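Local coordinates for ribosomal RNA processing protein 6 (Trypanosoma brucei brucei, PDB 4NLC) that probably trims and degrades RNA from its 3' end, as a nuclear 3'-5' exoribonuclease of the exosome-linked RRP6 family, represented here by its catalytic core, at residues 14-20 / 264-268; 75-81 / 128-134; 4-8 / 103-108. The protein carries 1 engineered substitution. All coordinates share one frame; numbering follows the deposited sequence.

Interactions 1 and 3 lay the N-terminal chain on two distant parts of the fold, their centres about 15 Å apart. Q106 couples them: its OE1 is 2.7 Å from Y265 OH and its NE2 3.1 Å from N15 OD1, both probable hydrogen bonds. Interaction 2 is internal to the exonuclease fold, about 19 Å from the centre of interaction 3, which it meets only by packing of R129 on F108. Interactions 1 and 2 do not touch, with centres about 25 Å apart. A bound PEG molecule lies about 4 Å from the side chain of F20.

Interaction 1 (14-20 / 264-268); sequences DNSPTPF and RYEKP
F20 and E266 mark the closest backbone approach, with CA atoms 5.7 Å apart, where two irregular loops pass each other. The contact shows how one lysine can bridge the oxygens of a turn. The chain of K267 runs extended beyond CG along the 14-20 loop, its CD and CE lying against T18 O, and brings NZ among three oxygens of that loop. NZ donates to D14 O at 2.8 Å, from above the carbonyl plane, and to S16 O at 3.1 Å, closer to the plane. A salt bridge from NZ to D14 OD1, at 3.3 Å, adds charge compensation. The same OD1 is gripped by S16 N and S16 OG, while S16 O also takes T18 N, so bonds within the loop and the lysine hold the turn together.

E266 begins by heading away from the other loop but bends back at its second torsion (chi2 52°). Its OE2 receives F20 N on the syn lone pair at 2.9 Å, nearly straight at 170°, and K267 N from the anti side. A water joins E266 OE1 to F20 O. Y265 points its edge at the face of F20, a T-shaped stack with CD2 3.6 Å above the ring centre of F20 and planes at 87°.

N15 binds R307 through its backbone O and D310 through ND2, at the end of helix 289-309 and just past it. The Asx turn at D14, with K267 NZ bound to its oxygens, and the inverse gamma turn centred on P17 fasten the N-terminal chain to the connection between helices 249-261 and 275-280.

Interaction 2 (75-81 / 128-134); sequences DTVEDLE and VRANMYL
This is apolar packing between the start of helix 77-87 with the residues leading into it, and V128 with the 3-10 segment 129-134, two connections that follow neighbouring strands of the exonuclease sheet. L80 is its buried centre. With CG anti to the backbone N (chi1 -179°), the side chain of L80 reaches across so that CD2 lies 3.4 Å from N131 O, and the same methyl meets V128 CG2 at 3.9 Å and M132 SD at 4.0 Å. One branch serves three residues.

V128 uses its other methyl at the start of the helix, where CG1 sits 3.5 Å from T76 C. T76 is the N-cap, its OG1 accepting a weak bond from D79 N and donating to D79 OD2. V77, one turn before L80, splits its branches: CG2 rests 3.4 Å from N131 OD1, the side chains crossing at about a right angle, while CG1 meets L134 CD1. That leucine methyl also touches the aliphatic CG of E81, at 3.8 Å.

On the sheet side, L80 packs on V74 of edge strand 71-74 and on V123 of parallel strand 120-123. V128 and M132 also reach V123, and M132 extends to M112 of strand 108-115.

Interaction 3 (4-8 / 103-108); sequences RPQLT and YSYQGF
Q6 reaches Y103 because its side chain, with CG anti to the carbonyl carbon (chi1 -54°), turns sharply at the next bond (chi2 100°). The contact sets a 3-10 turn, residues 5-8, on the loop after strand 92-100 and on F108, which begins strand 108-115 of the RNase H-like exonuclease fold. P5 supplies the apolar part: CG of P5 comes 3.8 Å from CZ of F108. Next to it the Q6 amide is inclined to the F108 ring, OE1 lying 3.7 Å from CE2 of F108.

R4 bends at its third torsion, bringing NH1 to 3.9 Å from CB of Y103, with guanidinium and ring planes nearly perpendicular. Its charge is met by D311, in a salt bridge through NH1. The receiving loop is braced by an ST motif in which S104 OG accepts from G107 N.

Q6 NE2 makes a weak, bent hydrogen bond to Y103 O at 2.8 Å, doubtful in detail because R4 NH2, another donor, lies close by; D310 OD2 is a second weak partner. A water at the edge of the F108 ring, in its plane, donates to Q6 OE1 and to Y103 O, each at 2.7 Å.

Interaction 1 (14-20 / 264-268)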
loop_
_atom_site.group_PDB
_atom_site.type_symbol
_atom_site.label_atom_id
_atom_site.label_comp_id
_atom_site.label_asym_id
_atom_site.label_seq_id
_atom_site.Cartn_x
_atom_site.Cartn_y
_atom_site.Cartn_z
ATOM N N ASP A 14 -3.725 12.241 -10.007
ATOM C CA ASP A 14 -3.165 12.373 -11.356
ATOM C C ASP A 14 -2.677 10.994 -11.792
ATOM O O ASP A 14 -1.651 10.535 -11.303
ATOM C CB ASP A 14 -2.007 13.392 -11.355
ATOM C CG ASP A 14 -1.427 13.769 -12.714
ATOM O OD1 ASP A 14 -1.332 12.882 -13.596
ATOM O OD2 ASP A 14 -0.996 14.920 -12.865
ATOM N N ASN A 15 -3.409 10.336 -12.718
ATOM C CA ASN A 15 -3.064 8.997 -13.214
ATOM C C ASN A 15 -2.262 8.971 -14.517
ATOM O O ASN A 15 -2.081 7.891 -15.080
ATOM C CB ASN A 15 -4.318 8.137 -13.374
ATOM C CG ASN A 15 -4.980 7.763 -12.089
ATOM O OD1 ASN A 15 -4.343 7.596 -11.040
ATOM N ND2 ASN A 15 -6.286 7.674 -12.141
ATOM N N SER A 16 -1.798 10.128 -15.003
ATOM C CA SER A 16 -1.077 10.190 -16.285
ATOM C C SER A 16 0.286 9.494 -16.255
ATOM O O SER A 16 0.868 9.349 -15.170
ATOM C CB SER A 16 -0.944 11.634 -16.761
ATOM O OG SER A 16 0.063 12.336 -16.058
ATOM N N PRO A 17 0.820 9.040 -17.419
ATOM C CA PRO A 17 2.140 8.381 -17.404
ATOM C C PRO A 17 3.272 9.409 -17.310
ATOM O O PRO A 17 3.980 9.662 -18.292
ATOM C CB PRO A 17 2.164 7.586 -18.722
ATOM C CG PRO A 17 0.853 7.870 -19.411
ATOM C CD PRO A 17 0.276 9.087 -18.790
ATOM N N THR A 18 3.378 10.052 -16.137
ATOM C CA THR A 18 4.377 11.064 -15.770
ATOM C C THR A 18 5.017 10.636 -14.456
ATOM O O THR A 18 4.293 10.180 -13.574
ATOM C CB THR A 18 3.791 12.504 -15.698
ATOM O OG1 THR A 18 4.830 13.399 -15.281
ATOM C CG2 THR A 18 2.662 12.637 -14.701
ATOM N N PRO A 19 6.359 10.723 -14.300
ATOM C CA PRO A 19 6.978 10.268 -13.041
ATOM C C PRO A 19 6.366 10.923 -11.794
ATOM O O PRO A 19 5.973 12.098 -11.848
ATOM C CB PRO A 19 8.446 10.661 -13.216
ATOM C CG PRO A 19 8.658 10.696 -14.681
ATOM C CD PRO A 19 7.377 11.213 -15.254
ATOM N N PHE A 20 6.270 10.161 -10.683
ATOM C CA PHE A 20 5.710 10.648 -9.421
ATOM C C PHE A 20 6.508 11.816 -8.858
ATOM O O PHE A 20 7.726 11.727 -8.750
ATOM C CB PHE A 20 5.562 9.499 -8.381
ATOM C CG PHE A 20 5.098 9.910 -6.998
ATOM C CD1 PHE A 20 3.778 10.288 -6.768
ATOM C CD2 PHE A 20 5.980 9.910 -5.921
ATOM C CE1 PHE A 20 3.348 10.658 -5.484
ATOM C CE2 PHE A 20 5.542 10.252 -4.633
ATOM C CZ PHE A 20 4.230 10.641 -4.428
ATOM N N ARG A 264 11.325 4.360 -2.876
ATOM C CA ARG A 264 10.416 5.385 -3.350
ATOM C C ARG A 264 9.218 4.779 -4.014
ATOM O O ARG A 264 9.332 3.778 -4.736
ATOM C CB ARG A 264 11.098 6.261 -4.404
ATOM C CG ARG A 264 12.280 7.059 -3.932
ATOM C CD ARG A 264 12.890 7.809 -5.101
ATOM N NE ARG A 264 13.651 6.920 -5.973
ATOM C CZ ARG A 264 13.224 6.477 -7.147
ATOM N NH1 ARG A 264 12.036 6.849 -7.616
ATOM N NH2 ARG A 264 13.983 5.667 -7.872
ATOM N N TYR A 265 8.072 5.439 -3.822
ATOM C CA TYR A 265 6.865 5.098 -4.529
ATOM C C TYR A 265 7.091 5.547 -6.004
ATOM O O TYR A 265 7.617 6.636 -6.260
ATOM C CB TYR A 265 5.648 5.868 -3.946
ATOM C CG TYR A 265 4.412 5.683 -4.811
ATOM C CD1 TYR A 265 3.740 4.461 -4.844
ATOM C CD2 TYR A 265 4.030 6.656 -5.730
ATOM C CE1 TYR A 265 2.693 4.230 -5.740
ATOM C CE2 TYR A 265 2.969 6.444 -6.612
ATOM C CZ TYR A 265 2.296 5.233 -6.604
ATOM O OH TYR A 265 1.234 5.011 -7.448
ATOM N N GLU A 266 6.629 4.752 -6.952
ATOM C CA GLU A 266 6.635 5.155 -8.366
ATOM C C GLU A 266 5.329 4.726 -8.986
ATOM O O GLU A 266 4.851 3.629 -8.694
ATOM C CB GLU A 266 7.870 4.673 -9.154
ATOM C CG GLU A 266 8.031 5.300 -10.542
ATOM C CD GLU A 266 7.996 6.818 -10.643
ATOM O OE1 GLU A 266 9.071 7.445 -10.545
ATOM O OE2 GLU A 266 6.895 7.382 -10.825
ATOM N N LYS A 267 4.706 5.633 -9.761
ATOM C CA LYS A 267 3.417 5.425 -10.431
ATOM C C LYS A 267 3.420 4.147 -11.276
ATOM O O LYS A 267 4.443 3.865 -11.912
ATOM C CB LYS A 267 3.112 6.602 -11.383
ATOM C CG LYS A 267 2.742 7.923 -10.732
ATOM C CD LYS A 267 1.873 8.678 -11.723
ATOM C CE LYS A 267 1.733 10.132 -11.412
ATOM N NZ LYS A 267 0.915 10.797 -12.441
ATOM N N PRO A 268 2.289 3.393 -11.350
ATOM C CA PRO A 268 2.246 2.224 -12.246
ATOM C C PRO A 268 2.713 2.619 -13.653
ATOM O O PRO A 268 2.329 3.652 -14.203
ATOM C CB PRO A 268 0.779 1.799 -12.197
ATOM C CG PRO A 268 0.309 2.259 -10.860
ATOM C CD PRO A 268 0.985 3.589 -10.689
HETATM O O HOH W 1 2.119 6.172 -14.793
HETATM O O HOH W 2 9.349 9.684 -9.052
#

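Interaction 2 (75-81 / 128-134)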
loop_
_atom_site.group_PDB
_atom_site.type_symbol
_atom_site.label_atom_id
_atom_site.label_comp_id
_atom_site.label_asym_id
_atom_site.label_seq_id
_atom_site.Cartn_x
_atom_site.Cartn_y
_atom_site.Cartn_z
ATOM N N ASP A 75 -11.048 10.041 13.364
ATOM C CA ASP A 75 -11.570 10.384 12.055
ATOM C C ASP A 75 -11.813 11.872 11.872
ATOM O O ASP A 75 -12.493 12.262 10.913
ATOM C CB ASP A 75 -12.818 9.537 11.689
ATOM C CG ASP A 75 -14.088 9.789 12.483
ATOM O OD1 ASP A 75 -14.007 10.432 13.562
ATOM O OD2 ASP A 75 -15.163 9.278 12.061
ATOM N N THR A 76 -11.218 12.714 12.743
ATOM C CA THR A 76 -11.269 14.191 12.582
ATOM C C THR A 76 -9.844 14.738 12.697
ATOM O O THR A 76 -8.972 14.019 13.216
ATOM C CB THR A 76 -12.220 14.892 13.569
ATOM O OG1 THR A 76 -11.703 14.782 14.889
ATOM C CG2 THR A 76 -13.636 14.381 13.496
ATOM N N VAL A 77 -9.610 15.992 12.218
ATOM C CA VAL A 77 -8.303 16.676 12.246
ATOM C C VAL A 77 -7.822 16.833 13.684
ATOM O O VAL A 77 -6.682 16.498 13.957
ATOM C CB VAL A 77 -8.273 18.057 11.521
ATOM C CG1 VAL A 77 -6.838 18.603 11.410
ATOM C CG2 VAL A 77 -8.900 17.978 10.148
ATOM N N GLU A 78 -8.683 17.362 14.581
ATOM C CA GLU A 78 -8.418 17.619 16.018
ATOM C C GLU A 78 -8.030 16.323 16.723
ATOM O O GLU A 78 -7.115 16.333 17.538
ATOM C CB GLU A 78 -9.651 18.224 16.748
ATOM C CG GLU A 78 -10.578 19.070 15.895
ATOM C CD GLU A 78 -11.607 18.300 15.088
ATOM O OE1 GLU A 78 -11.530 18.367 13.841
ATOM O OE2 GLU A 78 -12.516 17.679 15.688
ATOM N N ASP A 79 -8.717 15.217 16.417
ATOM C CA ASP A 79 -8.402 13.906 16.998
ATOM C C ASP A 79 -7.093 13.341 16.471
ATOM O O ASP A 79 -6.393 12.656 17.210
ATOM C CB ASP A 79 -9.565 12.933 16.848
ATOM C CG ASP A 79 -10.691 13.290 17.807
ATOM O OD1 ASP A 79 -10.390 13.728 18.949
ATOM O OD2 ASP A 79 -11.866 13.195 17.401
ATOM N N LEU A 80 -6.739 13.679 15.225
ATOM C CA LEU A 80 -5.475 13.288 14.601
ATOM C C LEU A 80 -4.309 14.038 15.268
ATOM O O LEU A 80 -3.276 13.428 15.562
ATOM C CB LEU A 80 -5.512 13.538 13.077
ATOM C CG LEU A 80 -4.263 13.153 12.285
ATOM C CD1 LEU A 80 -3.917 11.662 12.478
ATOM C CD2 LEU A 80 -4.426 13.496 10.800
ATOM N N GLU A 81 -4.485 15.349 15.501
ATOM C CA GLU A 81 -3.496 16.204 16.160
ATOM C C GLU A 81 -3.284 15.751 17.598
ATOM O O GLU A 81 -2.137 15.679 18.032
ATOM C CB GLU A 81 -3.945 17.682 16.141
ATOM C CG GLU A 81 -3.945 18.260 14.740
ATOM C CD GLU A 81 -4.460 19.676 14.629
ATOM O OE1 GLU A 81 -5.561 19.959 15.153
ATOM O OE2 GLU A 81 -3.775 20.495 13.981
ATOM N N VAL A 128 -9.523 11.713 6.936
ATOM C CA VAL A 128 -8.500 12.742 7.233
ATOM C C VAL A 128 -7.315 12.665 6.234
ATOM O O VAL A 128 -6.221 13.149 6.541
ATOM C CB VAL A 128 -8.050 12.783 8.737
ATOM C CG1 VAL A 128 -9.241 13.049 9.651
ATOM C CG2 VAL A 128 -7.327 11.516 9.160
ATOM N N ARG A 129 -7.574 12.136 5.001
ATOM C CA ARG A 129 -6.591 12.022 3.918
ATOM C C ARG A 129 -5.779 13.285 3.729
ATOM O O ARG A 129 -4.550 13.216 3.715
ATOM C CB ARG A 129 -7.260 11.638 2.584
ATOM C CG ARG A 129 -6.262 11.422 1.437
ATOM C CD ARG A 129 -7.012 11.077 0.166
ATOM N NE ARG A 129 -6.195 11.198 -1.041
ATOM C CZ ARG A 129 -5.385 10.243 -1.492
ATOM N NH1 ARG A 129 -5.276 9.089 -0.837
ATOM N NH2 ARG A 129 -4.684 10.429 -2.598
ATOM N N ALA A 130 -6.472 14.438 3.608
ATOM C CA ALA A 130 -5.886 15.760 3.370
ATOM C C ALA A 130 -5.043 16.278 4.542
ATOM O O ALA A 130 -4.258 17.202 4.355
ATOM C CB ALA A 130 -6.993 16.762 3.063
ATOM N N ASN A 131 -5.201 15.680 5.741
ATOM C CA ASN A 131 -4.536 16.124 6.970
ATOM C C ASN A 131 -3.453 15.194 7.488
ATOM O O ASN A 131 -2.867 15.473 8.538
ATOM C CB ASN A 131 -5.614 16.315 8.063
ATOM C CG ASN A 131 -6.863 16.981 7.531
ATOM O OD1 ASN A 131 -7.897 16.347 7.295
ATOM N ND2 ASN A 131 -6.753 18.245 7.219
ATOM N N MET A 132 -3.206 14.080 6.795
ATOM C CA MET A 132 -2.239 13.075 7.256
ATOM C C MET A 132 -0.795 13.609 7.367
ATOM O O MET A 132 -0.014 13.082 8.157
ATOM C CB MET A 132 -2.311 11.807 6.403
ATOM C CG MET A 132 -3.569 10.985 6.637
ATOM S SD MET A 132 -3.734 10.383 8.328
ATOM C CE MET A 132 -2.545 9.038 8.298
ATOM N N TYR A 133 -0.487 14.716 6.653
ATOM C CA TYR A 133 0.822 15.381 6.688
ATOM C C TYR A 133 1.199 15.801 8.123
ATOM O O TYR A 133 2.387 15.920 8.440
ATOM C CB TYR A 133 0.848 16.583 5.730
ATOM C CG TYR A 133 -0.026 17.749 6.156
ATOM C CD1 TYR A 133 0.464 18.741 6.992
ATOM C CD2 TYR A 133 -1.316 17.897 5.660
ATOM C CE1 TYR A 133 -0.315 19.840 7.351
ATOM C CE2 TYR A 133 -2.105 18.996 6.006
ATOM C CZ TYR A 133 -1.609 19.950 6.878
ATOM O OH TYR A 133 -2.371 21.031 7.252
ATOM N N LEU A 134 0.175 15.992 8.985
ATOM C CA LEU A 134 0.337 16.350 10.410
ATOM C C LEU A 134 1.063 15.288 11.227
ATOM O O LEU A 134 1.492 15.561 12.336
ATOM C CB LEU A 134 -1.007 16.728 11.077
ATOM C CG LEU A 134 -1.676 18.009 10.533
ATOM C CD1 LEU A 134 -3.085 18.143 11.056
ATOM C CD2 LEU A 134 -0.865 19.258 10.839
#

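Interaction 3 (4-8 / 103-108)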
loop_
_atom_site.group_PDB
_atom_site.type_symbol
_atom_site.label_atom_id
_atom_site.label_comp_id
_atom_site.label_asym_id
_atom_site.label_seq_id
_atom_site.Cartn_x
_atom_site.Cartn_y
_atom_site.Cartn_z
ATOM N N ARG A 4 -17.308 5.354 -3.936
ATOM C CA ARG A 4 -16.003 5.801 -4.432
ATOM C C ARG A 4 -15.367 6.884 -3.548
ATOM O O ARG A 4 -15.688 8.056 -3.718
ATOM C CB ARG A 4 -16.087 6.269 -5.893
ATOM C CG ARG A 4 -16.450 5.167 -6.866
ATOM C CD ARG A 4 -16.330 5.605 -8.315
ATOM N NE ARG A 4 -14.937 5.819 -8.733
ATOM C CZ ARG A 4 -14.110 4.871 -9.172
ATOM N NH1 ARG A 4 -14.503 3.605 -9.219
ATOM N NH2 ARG A 4 -12.893 5.186 -9.582
ATOM N N PRO A 5 -14.430 6.539 -2.623
ATOM C CA PRO A 5 -13.833 7.578 -1.758
ATOM C C PRO A 5 -13.143 8.735 -2.495
ATOM O O PRO A 5 -13.202 9.857 -2.015
ATOM C CB PRO A 5 -12.865 6.783 -0.874
ATOM C CG PRO A 5 -13.455 5.409 -0.828
ATOM C CD PRO A 5 -13.948 5.199 -2.238
ATOM N N GLN A 6 -12.562 8.475 -3.684
ATOM C CA GLN A 6 -11.869 9.461 -4.540
ATOM C C GLN A 6 -12.659 10.748 -4.772
ATOM O O GLN A 6 -12.061 11.823 -4.850
ATOM C CB GLN A 6 -11.507 8.869 -5.910
ATOM C CG GLN A 6 -10.709 7.598 -5.829
ATOM C CD GLN A 6 -11.593 6.401 -6.038
ATOM O OE1 GLN A 6 -12.442 6.068 -5.210
ATOM N NE2 GLN A 6 -11.375 5.704 -7.127
ATOM N N LEU A 7 -13.998 10.633 -4.875
ATOM C CA LEU A 7 -14.895 11.767 -5.097
ATOM C C LEU A 7 -14.926 12.738 -3.888
ATOM O O LEU A 7 -15.303 13.899 -4.051
ATOM C CB LEU A 7 -16.317 11.304 -5.518
ATOM C CG LEU A 7 -16.456 10.250 -6.672
ATOM C CD1 LEU A 7 -17.888 10.191 -7.188
ATOM C CD2 LEU A 7 -15.516 10.531 -7.867
ATOM N N THR A 8 -14.504 12.262 -2.694
ATOM C CA THR A 8 -14.408 13.047 -1.457
ATOM C C THR A 8 -12.984 13.629 -1.343
ATOM O O THR A 8 -12.708 14.352 -0.383
ATOM C CB THR A 8 -14.703 12.185 -0.192
ATOM O OG1 THR A 8 -13.542 11.421 0.167
ATOM C CG2 THR A 8 -15.924 11.283 -0.336
ATOM N N TYR A 103 -10.859 -0.597 -7.241
ATOM C CA TYR A 103 -11.565 0.573 -7.787
ATOM C C TYR A 103 -10.747 1.844 -7.665
ATOM O O TYR A 103 -11.225 2.879 -7.186
ATOM C CB TYR A 103 -12.956 0.719 -7.150
ATOM C CG TYR A 103 -13.857 -0.465 -7.422
ATOM C CD1 TYR A 103 -14.487 -0.616 -8.653
ATOM C CD2 TYR A 103 -14.123 -1.408 -6.428
ATOM C CE1 TYR A 103 -15.339 -1.688 -8.902
ATOM C CE2 TYR A 103 -14.996 -2.471 -6.658
ATOM C CZ TYR A 103 -15.588 -2.617 -7.904
ATOM O OH TYR A 103 -16.437 -3.666 -8.161
ATOM N N SER A 104 -9.490 1.749 -8.106
ATOM C CA SER A 104 -8.503 2.812 -8.109
ATOM C C SER A 104 -7.337 2.375 -8.990
ATOM O O SER A 104 -6.877 1.218 -8.896
ATOM C CB SER A 104 -8.014 3.109 -6.696
ATOM O OG SER A 104 -6.998 4.094 -6.730
ATOM N N TYR A 105 -6.853 3.308 -9.841
ATOM C CA TYR A 105 -5.720 3.013 -10.723
ATOM C C TYR A 105 -4.434 2.762 -9.947
ATOM O O TYR A 105 -3.851 1.693 -10.073
ATOM C CB TYR A 105 -5.518 4.097 -11.782
ATOM C CG TYR A 105 -4.481 3.669 -12.784
ATOM C CD1 TYR A 105 -4.776 2.716 -13.759
ATOM C CD2 TYR A 105 -3.177 4.153 -12.716
ATOM C CE1 TYR A 105 -3.799 2.258 -14.643
ATOM C CE2 TYR A 105 -2.195 3.710 -13.603
ATOM C CZ TYR A 105 -2.512 2.768 -14.566
ATOM O OH TYR A 105 -1.544 2.353 -15.447
ATOM N N GLN A 106 -4.001 3.733 -9.142
ATOM C CA GLN A 106 -2.784 3.598 -8.348
ATOM C C GLN A 106 -3.073 2.927 -7.027
ATOM O O GLN A 106 -2.162 2.397 -6.396
ATOM C CB GLN A 106 -2.135 4.973 -8.092
ATOM C CG GLN A 106 -1.635 5.691 -9.358
ATOM C CD GLN A 106 -1.062 7.048 -9.030
ATOM O OE1 GLN A 106 -0.126 7.191 -8.236
ATOM N NE2 GLN A 106 -1.671 8.083 -9.568
ATOM N N GLY A 107 -4.332 2.968 -6.603
ATOM C CA GLY A 107 -4.716 2.432 -5.307
ATOM C C GLY A 107 -4.609 3.525 -4.264
ATOM O O GLY A 107 -4.095 4.616 -4.544
ATOM N N PHE A 108 -5.139 3.268 -3.066
ATOM C CA PHE A 108 -5.068 4.251 -1.992
ATOM C C PHE A 108 -5.138 3.615 -0.620
ATOM O O PHE A 108 -5.842 2.630 -0.423
ATOM C CB PHE A 108 -6.120 5.393 -2.152
ATOM C CG PHE A 108 -7.567 4.963 -2.272
ATOM C CD1 PHE A 108 -8.311 4.647 -1.143
ATOM C CD2 PHE A 108 -8.196 4.912 -3.516
ATOM C CE1 PHE A 108 -9.653 4.254 -1.257
ATOM C CE2 PHE A 108 -9.524 4.495 -3.634
ATOM C CZ PHE A 108 -10.252 4.187 -2.502
HETATM O O HOH W 3 -12.790 3.444 -5.014
#